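Local coordinates for protein peptide amidase (Stenotrophomonas maltophilia, PDB 1M22) that probably hydrolyses amide bonds as an amidase signature enzyme, the peptide amidase known as PAM, at residues R37-A50 / S167-S179. Sequence-based numbering, arbitrary orientation.
Sequences RIAALDRTGPRLRA and SGSAVAVAANLAS
The R37 guanidinium takes the carbonyl oxygen of A175 at its edge, in plane, while the CD1 methyl of L41 lies 3.5 Å above the centre of one face. The acceptor sits in a Schellman motif that ends helix 167-174, with N176 at positive phi and L177 N returning to A172 O, and the pair illustrates how an arginine can clasp a helix C-terminus. The R37 side chain is extended from CG to NE, with CG anti to the backbone N (chi1 -170°), and this carries the group across to the other segment. There it grips side-on, both nitrogens on one oxygen: NE gives the straighter bond, 2.9 Å to A175 O in the carbonyl plane, whereas NH2 reaches the same atom at 3.1 Å from above that plane. A water that donates to A174 O also accepts a weak bond from NH2, and R487 reaches A174 O as well; the two arginines would probably offset the partial negative charge at this helix end.

Next to this polar clasp, L177 wedges into the side of helix 27-43. Its two methyls part company, CD2 meeting the aliphatic CG of R37 and CD1 lying 3.6 Å from D42 OD2, while its CB packs against I38 CG1. L48 CD1 rests against both A175 CB (3.8 Å) and V171 CG1 (4.0 Å). A50 continues this apolar seam, its CB 3.9 Å from V171 CG1. The contact joins the end of helix 27-43 and the loop after it to helix 167-174, which begins just after the catalytic S165 and packs S169 on active-site K86. D42 ties the former helix to the chain leading into strand 51-54: its OD2, through the syn lone pair, receives A50 N at 2.6 Å, and OD1 accepts V51 N.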
loop_
_atom_site.group_PDB
_atom_site.type_symbol
_atom_site.label_atom_id
_atom_site.label_comp_id
_atom_site.label_asym_id
_atom_site.label_seq_id
_atom_site.Cartn_x
_atom_site.Cartn_y
_atom_site.Cartn_z
ATOM N N ARG A 37 -14.544 12.686 12.100
ATOM C CA ARG A 37 -14.332 13.028 10.698
ATOM C C ARG A 37 -14.762 11.859 9.807
ATOM O O ARG A 37 -15.326 12.063 8.732
ATOM C CB ARG A 37 -12.860 13.387 10.462
ATOM C CG ARG A 37 -12.569 13.994 9.098
ATOM C CD ARG A 37 -11.159 14.570 9.060
ATOM N NE ARG A 37 -10.744 14.967 7.717
ATOM C CZ ARG A 37 -11.081 16.103 7.116
ATOM N NH1 ARG A 37 -11.851 16.991 7.732
ATOM N NH2 ARG A 37 -10.645 16.352 5.889
ATOM N N ILE A 38 -14.501 10.636 10.257
ATOM C CA ILE A 38 -14.904 9.456 9.504
ATOM C C ILE A 38 -16.431 9.442 9.394
ATOM O O ILE A 38 -16.987 9.154 8.335
ATOM C CB ILE A 38 -14.413 8.164 10.198
ATOM C CG1 ILE A 38 -12.893 8.046 10.039
ATOM C CG2 ILE A 38 -15.114 6.944 9.609
ATOM C CD1 ILE A 38 -12.267 6.911 10.823
ATOM N N ALA A 39 -17.109 9.772 10.487
ATOM C CA ALA A 39 -18.567 9.794 10.475
ATOM C C ALA A 39 -19.102 10.856 9.517
ATOM O O ALA A 39 -20.115 10.646 8.851
ATOM C CB ALA A 39 -19.095 10.049 11.886
ATOM N N ALA A 40 -18.408 11.987 9.436
ATOM C CA ALA A 40 -18.838 13.096 8.588
ATOM C C ALA A 40 -18.488 13.015 7.102
ATOM O O ALA A 40 -19.189 13.593 6.270
ATOM C CB ALA A 40 -18.305 14.407 9.158
ATOM N N LEU A 41 -17.420 12.304 6.758
ATOM C CA LEU A 41 -16.995 12.219 5.362
ATOM C C LEU A 41 -17.027 10.829 4.749
ATOM O O LEU A 41 -17.188 10.680 3.539
ATOM C CB LEU A 41 -15.572 12.764 5.219
ATOM C CG LEU A 41 -15.322 14.231 5.555
ATOM C CD1 LEU A 41 -13.829 14.519 5.495
ATOM C CD2 LEU A 41 -16.086 15.119 4.582
ATOM N N ASP A 42 -16.861 9.809 5.579
ATOM C CA ASP A 42 -16.830 8.446 5.076
ATOM C C ASP A 42 -18.182 7.755 5.064
ATOM O O ASP A 42 -18.537 7.083 4.090
ATOM C CB ASP A 42 -15.838 7.627 5.898
ATOM C CG ASP A 42 -15.226 6.508 5.102
ATOM O OD1 ASP A 42 -15.549 5.334 5.374
ATOM O OD2 ASP A 42 -14.427 6.816 4.192
ATOM N N ARG A 43 -18.935 7.923 6.147
ATOM C CA ARG A 43 -20.249 7.304 6.273
ATOM C C ARG A 43 -21.363 8.213 5.753
ATOM O O ARG A 43 -22.377 7.732 5.248
ATOM C CB ARG A 43 -20.505 6.934 7.735
ATOM C CG ARG A 43 -21.800 6.178 7.975
ATOM C CD ARG A 43 -21.854 5.641 9.395
ATOM N NE ARG A 43 -21.657 6.696 10.384
ATOM C CZ ARG A 43 -21.610 6.492 11.695
ATOM N NH1 ARG A 43 -21.747 5.267 12.185
ATOM N NH2 ARG A 43 -21.424 7.515 12.519
ATOM N N THR A 44 -21.173 9.523 5.882
ATOM C CA THR A 44 -22.160 10.492 5.407
ATOM C C THR A 44 -21.473 11.513 4.504
ATOM O O THR A 44 -20.333 11.311 4.093
ATOM C CB THR A 44 -22.849 11.225 6.584
ATOM O OG1 THR A 44 -21.890 12.024 7.288
ATOM C CG2 THR A 44 -23.467 10.219 7.544
ATOM N N GLY A 45 -22.156 12.610 4.196
ATOM C CA GLY A 45 -21.565 13.616 3.332
ATOM C C GLY A 45 -21.181 13.011 1.992
ATOM O O GLY A 45 -22.015 12.377 1.348
ATOM N N PRO A 46 -19.922 13.176 1.547
ATOM C CA PRO A 46 -19.463 12.627 0.266
ATOM C C PRO A 46 -19.458 11.098 0.203
ATOM O O PRO A 46 -19.342 10.521 -0.877
ATOM C CB PRO A 46 -18.066 13.228 0.114
ATOM C CG PRO A 46 -17.604 13.357 1.525
ATOM C CD PRO A 46 -18.832 13.899 2.227
ATOM N N ARG A 47 -19.588 10.451 1.360
ATOM C CA ARG A 47 -19.624 8.991 1.440
ATOM C C ARG A 47 -18.424 8.334 0.767
ATOM O O ARG A 47 -18.576 7.554 -0.175
ATOM C CB ARG A 47 -20.904 8.451 0.794
ATOM C CG ARG A 47 -22.200 8.919 1.423
ATOM C CD ARG A 47 -23.380 8.321 0.671
ATOM N NE ARG A 47 -24.665 8.792 1.176
ATOM C CZ ARG A 47 -25.840 8.458 0.654
ATOM N NH1 ARG A 47 -25.898 7.645 -0.393
ATOM N NH2 ARG A 47 -26.960 8.938 1.178
ATOM N N LEU A 48 -17.229 8.638 1.258
ATOM C CA LEU A 48 -16.018 8.071 0.679
ATOM C C LEU A 48 -15.945 6.555 0.828
ATOM O O LEU A 48 -15.327 5.880 0.007
ATOM C CB LEU A 48 -14.789 8.709 1.326
ATOM C CG LEU A 48 -14.658 10.228 1.185
ATOM C CD1 LEU A 48 -13.425 10.708 1.938
ATOM C CD2 LEU A 48 -14.565 10.611 -0.286
ATOM N N ARG A 49 -16.579 6.031 1.875
ATOM C CA ARG A 49 -16.588 4.600 2.160
ATOM C C ARG A 49 -15.194 3.984 2.176
ATOM O O ARG A 49 -14.971 2.879 1.670
ATOM C CB ARG A 49 -17.480 3.851 1.168
ATOM C CG ARG A 49 -18.929 4.305 1.205
ATOM C CD ARG A 49 -19.872 3.191 0.797
ATOM N NE ARG A 49 -20.009 2.196 1.856
ATOM C CZ ARG A 49 -20.876 1.190 1.831
ATOM N NH1 ARG A 49 -21.690 1.038 0.795
ATOM N NH2 ARG A 49 -20.935 0.339 2.846
ATOM N N ALA A 50 -14.251 4.703 2.772
ATOM C CA ALA A 50 -12.884 4.208 2.875
ATOM C C ALA A 50 -12.752 3.224 4.037
ATOM O O ALA A 50 -11.919 2.317 4.000
ATOM C CB ALA A 50 -11.924 5.371 3.074
ATOM N N SER A 167 -7.501 0.647 -1.750
ATOM C CA SER A 167 -8.324 1.824 -1.970
ATOM C C SER A 167 -8.630 2.652 -0.729
ATOM O O SER A 167 -8.333 3.847 -0.688
ATOM C CB SER A 167 -9.629 1.397 -2.637
ATOM O OG SER A 167 -9.390 0.418 -3.639
ATOM N N GLY A 168 -9.225 2.016 0.273
ATOM C CA GLY A 168 -9.587 2.713 1.490
ATOM C C GLY A 168 -8.412 3.286 2.250
ATOM O O GLY A 168 -8.516 4.363 2.836
ATOM N N SER A 169 -7.291 2.579 2.258
ATOM C CA SER A 169 -6.135 3.086 2.977
ATOM C C SER A 169 -5.604 4.369 2.349
ATOM O O SER A 169 -5.272 5.313 3.062
ATOM C CB SER A 169 -5.035 2.028 3.044
ATOM O OG SER A 169 -5.368 1.027 3.996
ATOM N N ALA A 170 -5.538 4.413 1.022
ATOM C CA ALA A 170 -5.050 5.604 0.335
ATOM C C ALA A 170 -6.018 6.770 0.533
ATOM O O ALA A 170 -5.606 7.883 0.863
ATOM C CB ALA A 170 -4.872 5.319 -1.151
ATOM N N VAL A 171 -7.307 6.507 0.342
ATOM C CA VAL A 171 -8.319 7.541 0.501
ATOM C C VAL A 171 -8.358 8.066 1.933
ATOM O O VAL A 171 -8.427 9.276 2.151
ATOM C CB VAL A 171 -9.714 7.009 0.113
ATOM C CG1 VAL A 171 -10.791 8.012 0.509
ATOM C CG2 VAL A 171 -9.764 6.752 -1.386
ATOM N N ALA A 172 -8.300 7.166 2.910
ATOM C CA ALA A 172 -8.337 7.583 4.309
ATOM C C ALA A 172 -7.184 8.522 4.654
ATOM O O ALA A 172 -7.372 9.528 5.336
ATOM C CB ALA A 172 -8.309 6.365 5.214
ATOM N N VAL A 173 -5.986 8.198 4.186
ATOM C CA VAL A 173 -4.839 9.046 4.467
ATOM C C VAL A 173 -4.973 10.394 3.754
ATOM O O VAL A 173 -4.685 11.444 4.331
ATOM C CB VAL A 173 -3.527 8.343 4.048
ATOM C CG1 VAL A 173 -2.357 9.308 4.138
ATOM C CG2 VAL A 173 -3.285 7.140 4.953
ATOM N N ALA A 174 -5.427 10.368 2.505
ATOM C CA ALA A 174 -5.590 11.598 1.733
ATOM C C ALA A 174 -6.650 12.519 2.326
ATOM O O ALA A 174 -6.533 13.740 2.237
ATOM C CB ALA A 174 -5.957 11.260 0.293
ATOM N N ALA A 175 -7.681 11.921 2.919
ATOM C CA ALA A 175 -8.792 12.667 3.510
ATOM C C ALA A 175 -8.606 12.942 4.995
ATOM O O ALA A 175 -9.520 13.423 5.655
ATOM C CB ALA A 175 -10.099 11.906 3.283
ATOM N N ASN A 176 -7.424 12.640 5.516
ATOM C CA ASN A 176 -7.124 12.854 6.928
ATOM C C ASN A 176 -8.100 12.152 7.879
ATOM O O ASN A 176 -8.542 12.728 8.881
ATOM C CB ASN A 176 -7.052 14.356 7.243
ATOM C CG ASN A 176 -5.797 15.008 6.680
ATOM O OD1 ASN A 176 -5.825 15.634 5.617
ATOM N ND2 ASN A 176 -4.687 14.857 7.388
ATOM N N LEU A 177 -8.418 10.898 7.565
ATOM C CA LEU A 177 -9.304 10.092 8.398
ATOM C C LEU A 177 -8.495 9.327 9.448
ATOM O O LEU A 177 -9.055 8.671 10.320
ATOM C CB LEU A 177 -10.096 9.098 7.546
ATOM C CG LEU A 177 -10.974 9.675 6.435
ATOM C CD1 LEU A 177 -11.786 8.550 5.815
ATOM C CD2 LEU A 177 -11.902 10.749 6.987
ATOM N N ALA A 178 -7.171 9.402 9.333
ATOM C CA ALA A 178 -6.255 8.763 10.272
ATOM C C ALA A 178 -4.882 9.377 10.046
ATOM O O ALA A 178 -4.674 10.092 9.069
ATOM C CB ALA A 178 -6.202 7.258 10.035
ATOM N N SER A 179 -3.948 9.109 10.951
ATOM C CA SER A 179 -2.598 9.641 10.809
ATOM C C SER A 179 -1.887 8.955 9.651
ATOM O O SER A 179 -1.330 9.617 8.777
ATOM C CB SER A 179 -1.805 9.419 12.097
ATOM O OG SER A 179 -0.432 9.704 11.901
HETATM O O HOH W 1 -8.077 15.780 3.817
#